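Local coordinates for endo alpha-1,4 polygalactosaminidase (Neosartorya fumigata, PDB 6OJ1), which hydrolyses alpha-1,4-linked galactosamine polymers from within the chain and thereby disrupts microbial biofilms, at residues A[184-187]-A[192-195]; A[195-200]-A[217-222]. All coordinates share one frame; numbering follows the deposited sequence.

Interaction 1: residues A[184-187]-A[192-195]; sequences IGLK and IIPS. With NAG (2-acetamido-2-deoxy-beta-D-glucopyranose), chain E; NAG (2-acetamido-2-deoxy-beta-D-glucopyranose), chain B.
In the beta-alpha-beta unit made of strand 183-187, helix 193-196 and strand 202-206, Leu186 reaches across the short loop after the first strand to Ile192 and Ile193. The contact is wholly apolar and buried, and one leucine does the work on the strand side. Its two methyls divide the task: Leu186 CD2 lies 3.7 Å from Ile193 CG1, while Leu186 CD1 meets Ile192 CD1 at 4.1 Å. With CG swung anti to the backbone N (chi1 -179°), the leucine fork projects off the strand and opens toward both isoleucines, each crossing it at a slant. Ile192 offers the tip of its longer branch; Ile193 is met further back, on its methylene. Behind them the turn tightens through a backbone bond from Ser195 N to Ile192 O (3.0 Å). Val150 and Met200 also pack on Leu186, and Ile167 of helix 163-179 touches Ile192. On the outer side, Pro194 CB lies 3.7 Å from O4 of the chain E NAG, part of a glycan carried by the protein. Such packing of a strand residue on the helical turn that follows it, within a beta-alpha-beta unit, belongs to the (beta/alpha)-barrel fold of this glycoside hydrolase.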
ATOM      1  N   ILE A 184      -7.832   6.069  -1.229  1.00 19.67           N
ATOM      2  CA  ILE A 184      -7.398   4.688  -1.072  1.00 16.82           C
ATOM      3  C   ILE A 184      -6.839   4.213  -2.408  1.00 15.89           C
ATOM      4  O   ILE A 184      -7.125   4.782  -3.462  1.00 17.86           O
ATOM      5  CB  ILE A 184      -8.568   3.785  -0.619  1.00 16.69           C
ATOM      6  CG1 ILE A 184      -8.060   2.438  -0.108  1.00 13.78           C
ATOM      7  CG2 ILE A 184      -9.580   3.599  -1.767  1.00 18.30           C
ATOM      8  CD1 ILE A 184      -9.170   1.622   0.598  1.00 20.29           C
ATOM      9  N   GLY A 185      -6.030   3.157  -2.369  1.00 19.57           N
ATOM     10  CA  GLY A 185      -5.566   2.532  -3.592  1.00 18.93           C
ATOM     11  C   GLY A 185      -5.437   1.031  -3.428  1.00 16.83           C
ATOM     12  O   GLY A 185      -5.522   0.502  -2.321  1.00 18.52           O
ATOM     13  N   LEU A 186      -5.216   0.360  -4.562  1.00 17.31           N
ATOM     14  CA  LEU A 186      -5.076  -1.091  -4.610  1.00 18.33           C
ATOM     15  C   LEU A 186      -3.602  -1.482  -4.518  1.00 18.24           C
ATOM     16  O   LEU A 186      -2.796  -1.066  -5.352  1.00 19.56           O
ATOM     17  CB  LEU A 186      -5.686  -1.647  -5.899  1.00 16.64           C
ATOM     18  CG  LEU A 186      -5.606  -3.168  -6.012  1.00 19.28           C
ATOM     19  CD1 LEU A 186      -6.507  -3.816  -4.928  1.00 17.76           C
ATOM     20  CD2 LEU A 186      -6.006  -3.635  -7.408  1.00 21.51           C
ATOM     21  N   LYS A 187      -3.260  -2.298  -3.524  1.00 16.03           N
ATOM     22  CA  LYS A 187      -1.904  -2.822  -3.364  1.00 17.29           C
ATOM     23  C   LYS A 187      -1.791  -4.107  -4.178  1.00 19.19           C
ATOM     24  O   LYS A 187      -2.415  -5.117  -3.836  1.00 17.33           O
ATOM     25  CB  LYS A 187      -1.612  -3.095  -1.894  1.00 14.27           C
ATOM     26  CG  LYS A 187      -0.228  -3.684  -1.602  1.00 15.86           C
ATOM     27  CD  LYS A 187       0.891  -2.713  -1.982  1.00 18.11           C
ATOM     28  CE  LYS A 187       2.255  -3.176  -1.442  1.00 18.41           C
ATOM     29  NZ  LYS A 187       2.314  -3.206   0.049  1.00 17.96           N
ATOM     30  N   ILE A 192      -7.694  -8.417  -9.827  1.00 20.17           N
ATOM     31  CA  ILE A 192      -9.000  -7.864  -9.451  1.00 24.17           C
ATOM     32  C   ILE A 192      -9.158  -6.399  -9.839  1.00 23.44           C
ATOM     33  O   ILE A 192     -10.185  -5.788  -9.507  1.00 22.28           O
ATOM     34  CB  ILE A 192      -9.311  -8.036  -7.948  1.00 19.88           C
ATOM     35  CG1 ILE A 192      -8.428  -7.149  -7.049  1.00 21.03           C
ATOM     36  CG2 ILE A 192      -9.203  -9.509  -7.524  1.00 22.01           C
ATOM     37  CD1 ILE A 192      -8.921  -7.060  -5.591  1.00 23.24           C
ATOM     38  N   ILE A 193      -8.174  -5.820 -10.539  1.00 24.54           N
ATOM     39  CA  ILE A 193      -8.252  -4.406 -10.923  1.00 29.31           C
ATOM     40  C   ILE A 193      -9.603  -4.026 -11.535  1.00 25.54           C
ATOM     41  O   ILE A 193     -10.187  -3.025 -11.096  1.00 23.26           O
ATOM     42  CB  ILE A 193      -7.078  -4.042 -11.840  1.00 23.19           C
ATOM     43  CG1 ILE A 193      -5.755  -3.995 -11.061  1.00 21.97           C
ATOM     44  CG2 ILE A 193      -7.354  -2.701 -12.539  1.00 25.28           C
ATOM     45  CD1 ILE A 193      -4.556  -3.967 -12.033  1.00 22.04           C
ATOM     46  N   PRO A 194     -10.129  -4.734 -12.548  1.00 25.79           N
ATOM     47  CA  PRO A 194     -11.379  -4.280 -13.181  1.00 22.08           C
ATOM     48  C   PRO A 194     -12.527  -4.105 -12.210  1.00 26.37           C
ATOM     49  O   PRO A 194     -13.394  -3.255 -12.434  1.00 27.73           O
ATOM     50  CB  PRO A 194     -11.692  -5.403 -14.185  1.00 27.53           C
ATOM     51  CG  PRO A 194     -10.398  -6.019 -14.477  1.00 31.99           C
ATOM     52  CD  PRO A 194      -9.614  -5.954 -13.197  1.00 28.35           C
ATOM     53  N   SER A 195     -12.542  -4.878 -11.128  1.00 21.82           N
ATOM     54  CA  SER A 195     -13.677  -4.918 -10.221  1.00 25.91           C
ATOM     55  C   SER A 195     -13.601  -3.898  -9.094  1.00 24.38           C
ATOM     56  O   SER A 195     -14.594  -3.743  -8.373  1.00 23.68           O
ATOM     57  CB  SER A 195     -13.813  -6.310  -9.615  1.00 26.58           C
ATOM     58  OG  SER A 195     -14.138  -7.238 -10.628  1.00 27.82           O
TER
HETATM   59  C1  NAG E   2     -17.253  -5.577 -12.224  1.00 68.50           C
HETATM   60  C2  NAG E   2     -16.565  -6.728 -12.954  1.00 69.03           C
HETATM   61  C3  NAG E   2     -15.504  -6.174 -13.908  1.00 68.02           C
HETATM   62  C4  NAG E   2     -16.091  -5.123 -14.852  1.00 70.70           C
HETATM   63  C5  NAG E   2     -16.922  -4.096 -14.068  1.00 76.41           C
HETATM   64  C6  NAG E   2     -17.695  -3.142 -14.950  1.00 83.95           C
HETATM   65  C7  NAG E   2     -16.615  -8.799 -11.632  1.00 70.15           C
HETATM   66  C8  NAG E   2     -15.879  -9.683 -10.666  1.00 61.89           C
HETATM   67  N2  NAG E   2     -15.982  -7.683 -12.019  1.00 67.87           N
HETATM   68  O3  NAG E   2     -14.944  -7.258 -14.642  1.00 70.99           O
HETATM   69  O4  NAG E   2     -15.040  -4.329 -15.396  1.00 79.29           O
HETATM   70  O5  NAG E   2     -17.872  -4.719 -13.188  1.00 74.39           O
HETATM   71  O6  NAG E   2     -16.886  -2.037 -15.328  1.00 90.25           O
HETATM   72  O7  NAG E   2     -17.733  -9.083 -12.040  1.00 72.52           O
HETATM   73  C1  NAG B   1     -19.877  -2.804  -9.367  1.00 59.99           C
HETATM   74  C2  NAG B   1     -18.710  -3.509  -8.639  1.00 64.66           C
HETATM   75  C3  NAG B   1     -17.912  -4.402  -9.602  1.00 63.96           C
HETATM   76  C4  NAG B   1     -18.854  -5.334 -10.361  1.00 61.89           C
HETATM   77  C5  NAG B   1     -19.921  -4.505 -11.067  1.00 62.32           C
HETATM   78  C6  NAG B   1     -20.902  -5.334 -11.871  1.00 61.80           C
HETATM   79  C7  NAG B   1     -17.086  -1.625  -8.580  1.00 56.25           C
HETATM   80  C8  NAG B   1     -16.281  -0.728  -7.680  1.00 49.75           C
HETATM   81  N2  NAG B   1     -17.841  -2.551  -7.962  1.00 62.69           N
HETATM   82  O3  NAG B   1     -16.968  -5.149  -8.842  1.00 49.24           O
HETATM   83  O4  NAG B   1     -18.192  -6.189 -11.293  1.00 62.50           O
HETATM   84  O5  NAG B   1     -20.670  -3.778 -10.085  1.00 60.62           O
HETATM   85  O6  NAG B   1     -21.913  -5.906 -11.053  1.00 58.72           O
HETATM   86  O7  NAG B   1     -17.047  -1.516  -9.807  1.00 40.60           O

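Interaction 2: residues A[195-200]-A[217-222]; sequences SVIKNM and YAVFPQ. With NAG (2-acetamido-2-deoxy-beta-D-glucopyranose), chain B; NAG (2-acetamido-2-deoxy-beta-D-glucopyranose), chain E.
Ser195 O, in the short helical stretch that leads into the 3-10 turn at 197-199, is gripped twice: O3 of the chain B NAG donates to it at 2.8 Å, and Asn171 ND2 donates as well. One attached glycan and helix 163-179 thus share a single carbonyl. The contact with segment 217-222 is itself apolar, built round the Phe220 ring. Ile197 covers one face: its CD1 stands over the centre, 4.0 Å from the centroid of the Phe220 ring and 9° off the normal, a CH-pi contact. Ile197 CG1 comes in 3.9 Å from Phe220 CE2. CG1 is anti to the backbone N (chi1 -174°), which extends the longer branch across the ring, the two side chains sliding past each other in opposite directions. Met200 arrives from another direction, its CB lying in the ring plane at the edge, 3.9 Å from Phe220 CE2. Tyr217 O also lies at the edge in plane. A looser touch, 4.3 Å between Ile197 CD1 and Val219 CG1, finishes the interface. Ile193 and Ser203 also pack on Phe220, and Lys225 NZ bonds to Met200 O. The cluster joins neighbouring short helical segments that flank strand 202-206, in the outer layer of the (beta/alpha)-barrel fold.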
ATOM      1  N   SER A 195     -12.542  -4.878 -11.128  1.00 21.82           N
ATOM      2  CA  SER A 195     -13.677  -4.918 -10.221  1.00 25.91           C
ATOM      3  C   SER A 195     -13.601  -3.898  -9.094  1.00 24.38           C
ATOM      4  O   SER A 195     -14.594  -3.743  -8.373  1.00 23.68           O
ATOM      5  CB  SER A 195     -13.813  -6.310  -9.615  1.00 26.58           C
ATOM      6  OG  SER A 195     -14.138  -7.238 -10.628  1.00 27.82           O
ATOM      7  N   VAL A 196     -12.466  -3.210  -8.928  1.00 22.00           N
ATOM      8  CA  VAL A 196     -12.291  -2.254  -7.834  1.00 20.90           C
ATOM      9  C   VAL A 196     -11.785  -0.894  -8.305  1.00 22.93           C
ATOM     10  O   VAL A 196     -11.805   0.072  -7.533  1.00 21.43           O
ATOM     11  CB  VAL A 196     -11.334  -2.797  -6.743  1.00 21.70           C
ATOM     12  CG1 VAL A 196     -11.847  -4.129  -6.175  1.00 20.65           C
ATOM     13  CG2 VAL A 196      -9.858  -2.898  -7.279  1.00 22.19           C
ATOM     14  N   ILE A 197     -11.335  -0.793  -9.561  1.00 24.17           N
ATOM     15  CA  ILE A 197     -10.595   0.402  -9.977  1.00 23.29           C
ATOM     16  C   ILE A 197     -11.429   1.677  -9.838  1.00 24.10           C
ATOM     17  O   ILE A 197     -10.893   2.736  -9.485  1.00 23.07           O
ATOM     18  CB  ILE A 197     -10.042   0.234 -11.411  1.00 22.18           C
ATOM     19  CG1 ILE A 197      -9.149   1.432 -11.761  1.00 25.51           C
ATOM     20  CG2 ILE A 197     -11.164   0.077 -12.438  1.00 25.98           C
ATOM     21  CD1 ILE A 197      -8.232   1.190 -12.939  1.00 28.70           C
ATOM     22  N   LYS A 198     -12.742   1.609 -10.085  1.00 24.10           N
ATOM     23  CA  LYS A 198     -13.562   2.816  -9.988  1.00 25.97           C
ATOM     24  C   LYS A 198     -13.541   3.407  -8.584  1.00 25.49           C
ATOM     25  O   LYS A 198     -13.769   4.610  -8.415  1.00 24.30           O
ATOM     26  CB  LYS A 198     -15.005   2.526 -10.404  1.00 28.59           C
ATOM     27  CG  LYS A 198     -15.173   2.211 -11.871  1.00 30.43           C
ATOM     28  CD  LYS A 198     -16.629   1.910 -12.193  1.00 47.92           C
ATOM     29  N   ASN A 199     -13.283   2.582  -7.571  1.00 22.58           N
ATOM     30  CA  ASN A 199     -13.218   3.017  -6.186  1.00 20.66           C
ATOM     31  C   ASN A 199     -11.804   3.405  -5.765  1.00 21.35           C
ATOM     32  O   ASN A 199     -11.618   3.882  -4.640  1.00 21.54           O
ATOM     33  CB  ASN A 199     -13.742   1.906  -5.258  1.00 19.83           C
ATOM     34  CG  ASN A 199     -14.994   2.310  -4.489  1.00 25.43           C
ATOM     35  OD1 ASN A 199     -15.308   3.500  -4.361  1.00 28.22           O
ATOM     36  ND2 ASN A 199     -15.710   1.311  -3.958  1.00 26.50           N
ATOM     37  N   MET A 200     -10.805   3.192  -6.628  1.00 21.36           N
ATOM     38  CA  MET A 200      -9.402   3.393  -6.278  1.00 19.91           C
ATOM     39  C   MET A 200      -8.916   4.752  -6.767  1.00 23.61           C
ATOM     40  O   MET A 200      -9.328   5.226  -7.824  1.00 21.62           O
ATOM     41  CB  MET A 200      -8.505   2.305  -6.893  1.00 22.11           C
ATOM     42  CG  MET A 200      -8.813   0.864  -6.471  1.00 17.34           C
ATOM     43  SD  MET A 200      -8.605   0.566  -4.713  1.00 19.86           S
ATOM     44  CE  MET A 200     -10.319   0.669  -4.164  1.00 18.09           C
ATOM     45  N   TYR A 217      -0.804  -3.166 -14.630  1.00 27.03           N
ATOM     46  CA  TYR A 217      -1.033  -2.016 -13.769  1.00 25.94           C
ATOM     47  C   TYR A 217      -1.097  -0.701 -14.536  1.00 32.79           C
ATOM     48  O   TYR A 217      -1.560   0.301 -13.974  1.00 27.40           O
ATOM     49  CB  TYR A 217       0.051  -1.981 -12.690  1.00 22.03           C
ATOM     50  CG  TYR A 217      -0.035  -3.213 -11.821  1.00 26.14           C
ATOM     51  CD1 TYR A 217      -0.871  -3.236 -10.709  1.00 22.57           C
ATOM     52  CD2 TYR A 217       0.663  -4.379 -12.147  1.00 24.35           C
ATOM     53  CE1 TYR A 217      -0.977  -4.359  -9.913  1.00 22.36           C
ATOM     54  CE2 TYR A 217       0.552  -5.525 -11.358  1.00 23.81           C
ATOM     55  CZ  TYR A 217      -0.274  -5.500 -10.244  1.00 26.10           C
ATOM     56  OH  TYR A 217      -0.409  -6.613  -9.452  1.00 25.78           O
ATOM     57  N   ALA A 218      -0.686  -0.693 -15.808  1.00 31.68           N
ATOM     58  CA  ALA A 218      -0.713   0.518 -16.619  1.00 35.97           C
ATOM     59  C   ALA A 218      -2.122   1.025 -16.891  1.00 36.03           C
ATOM     60  O   ALA A 218      -2.268   2.161 -17.354  1.00 32.84           O
ATOM     61  CB  ALA A 218       0.014   0.276 -17.944  1.00 35.40           C
ATOM     62  N   VAL A 219      -3.158   0.225 -16.619  1.00 29.95           N
ATOM     63  CA  VAL A 219      -4.528   0.704 -16.777  1.00 25.97           C
ATOM     64  C   VAL A 219      -4.848   1.836 -15.800  1.00 26.19           C
ATOM     65  O   VAL A 219      -5.746   2.645 -16.060  1.00 31.78           O
ATOM     66  CB  VAL A 219      -5.527  -0.476 -16.629  1.00 30.06           C
ATOM     67  CG1 VAL A 219      -5.448  -1.107 -15.243  1.00 28.17           C
ATOM     68  CG2 VAL A 219      -6.943  -0.024 -16.920  1.00 46.59           C
ATOM     69  N   PHE A 220      -4.110   1.944 -14.688  1.00 25.25           N
ATOM     70  CA  PHE A 220      -4.369   3.051 -13.767  1.00 28.64           C
ATOM     71  C   PHE A 220      -4.048   4.389 -14.417  1.00 35.01           C
ATOM     72  O   PHE A 220      -4.946   5.247 -14.498  1.00 32.68           O
ATOM     73  CB  PHE A 220      -3.623   2.829 -12.445  1.00 29.19           C
ATOM     74  CG  PHE A 220      -4.317   1.878 -11.507  1.00 25.31           C
ATOM     75  CD1 PHE A 220      -4.112   0.507 -11.612  1.00 27.56           C
ATOM     76  CD2 PHE A 220      -5.202   2.355 -10.541  1.00 23.37           C
ATOM     77  CE1 PHE A 220      -4.754  -0.375 -10.762  1.00 21.29           C
ATOM     78  CE2 PHE A 220      -5.850   1.475  -9.672  1.00 24.32           C
ATOM     79  CZ  PHE A 220      -5.628   0.113  -9.780  1.00 23.13           C
ATOM     80  N   PRO A 221      -2.826   4.641 -14.909  1.00 32.91           N
ATOM     81  CA  PRO A 221      -2.584   5.935 -15.568  1.00 31.49           C
ATOM     82  C   PRO A 221      -3.378   6.121 -16.844  1.00 38.50           C
ATOM     83  O   PRO A 221      -3.704   7.262 -17.191  1.00 39.74           O
ATOM     84  CB  PRO A 221      -1.065   5.929 -15.824  1.00 32.83           C
ATOM     85  CG  PRO A 221      -0.656   4.510 -15.726  1.00 38.52           C
ATOM     86  CD  PRO A 221      -1.567   3.887 -14.732  1.00 30.90           C
ATOM     87  N   GLN A 222      -3.715   5.037 -17.548  1.00 34.68           N
ATOM     88  CA  GLN A 222      -4.617   5.152 -18.687  1.00 36.67           C
ATOM     89  C   GLN A 222      -5.970   5.713 -18.272  1.00 43.31           C
ATOM     90  O   GLN A 222      -6.676   6.288 -19.106  1.00 46.20           O
ATOM     91  CB  GLN A 222      -4.770   3.787 -19.372  1.00 38.72           C
ATOM     92  CG  GLN A 222      -3.485   3.299 -20.058  1.00 43.20           C
ATOM     93  CD  GLN A 222      -3.514   1.824 -20.466  1.00 48.90           C
ATOM     94  OE1 GLN A 222      -4.512   1.125 -20.276  1.00 42.63           O
ATOM     95  NE2 GLN A 222      -2.407   1.350 -21.031  1.00 56.83           N
TER
HETATM   96  C1  NAG B   1     -19.877  -2.804  -9.367  1.00 59.99           C
HETATM   97  C2  NAG B   1     -18.710  -3.509  -8.639  1.00 64.66           C
HETATM   98  C3  NAG B   1     -17.912  -4.402  -9.602  1.00 63.96           C
HETATM   99  C4  NAG B   1     -18.854  -5.334 -10.361  1.00 61.89           C
HETATM  100  C5  NAG B   1     -19.921  -4.505 -11.067  1.00 62.32           C
HETATM  101  C6  NAG B   1     -20.902  -5.334 -11.871  1.00 61.80           C
HETATM  102  C7  NAG B   1     -17.086  -1.625  -8.580  1.00 56.25           C
HETATM  103  C8  NAG B   1     -16.281  -0.728  -7.680  1.00 49.75           C
HETATM  104  N2  NAG B   1     -17.841  -2.551  -7.962  1.00 62.69           N
HETATM  105  O3  NAG B   1     -16.968  -5.149  -8.842  1.00 49.24           O
HETATM  106  O4  NAG B   1     -18.192  -6.189 -11.293  1.00 62.50           O
HETATM  107  O5  NAG B   1     -20.670  -3.778 -10.085  1.00 60.62           O
HETATM  108  O6  NAG B   1     -21.913  -5.906 -11.053  1.00 58.72           O
HETATM  109  O7  NAG B   1     -17.047  -1.516  -9.807  1.00 40.60           O
HETATM  110  C1  NAG E   2     -17.253  -5.577 -12.224  1.00 68.50           C
HETATM  111  C2  NAG E   2     -16.565  -6.728 -12.954  1.00 69.03           C
HETATM  112  C3  NAG E   2     -15.504  -6.174 -13.908  1.00 68.02           C
HETATM  113  C4  NAG E   2     -16.091  -5.123 -14.852  1.00 70.70           C
HETATM  114  C5  NAG E   2     -16.922  -4.096 -14.068  1.00 76.41           C
HETATM  115  C6  NAG E   2     -17.695  -3.142 -14.950  1.00 83.95           C
HETATM  116  C7  NAG E   2     -16.615  -8.799 -11.632  1.00 70.15           C
HETATM  117  C8  NAG E   2     -15.879  -9.683 -10.666  1.00 61.89           C
HETATM  118  N2  NAG E   2     -15.982  -7.683 -12.019  1.00 67.87           N
HETATM  119  O3  NAG E   2     -14.944  -7.258 -14.642  1.00 70.99           O
HETATM  120  O4  NAG E   2     -15.040  -4.329 -15.396  1.00 79.29           O
HETATM  121  O5  NAG E   2     -17.872  -4.719 -13.188  1.00 74.39           O
HETATM  122  O6  NAG E   2     -16.886  -2.037 -15.328  1.00 90.25           O
HETATM  123  O7  NAG E   2     -17.733  -9.083 -12.040  1.00 72.52           O

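Following the chain from the N terminus, strand 183-187 comes first, and interaction 1 closes a short loop of four residues onto the helical turn after it. Interaction 2 starts from Ser195, the residue the two share, and closes a longer loop of sixteen residues that includes strand 202-206. The contacts are therefore consecutive, neither nested nor crossing. They also touch directly: Met200 SD packs 3.4 Å from Leu186 N, and Ile193 CG2 lies 3.7 Å from Val219 CG1. Helix 193-196 thus acts as the shared middle piece, tied to its own preceding strand on one hand and to segment 217-222, ahead of strand 227-231, on the other.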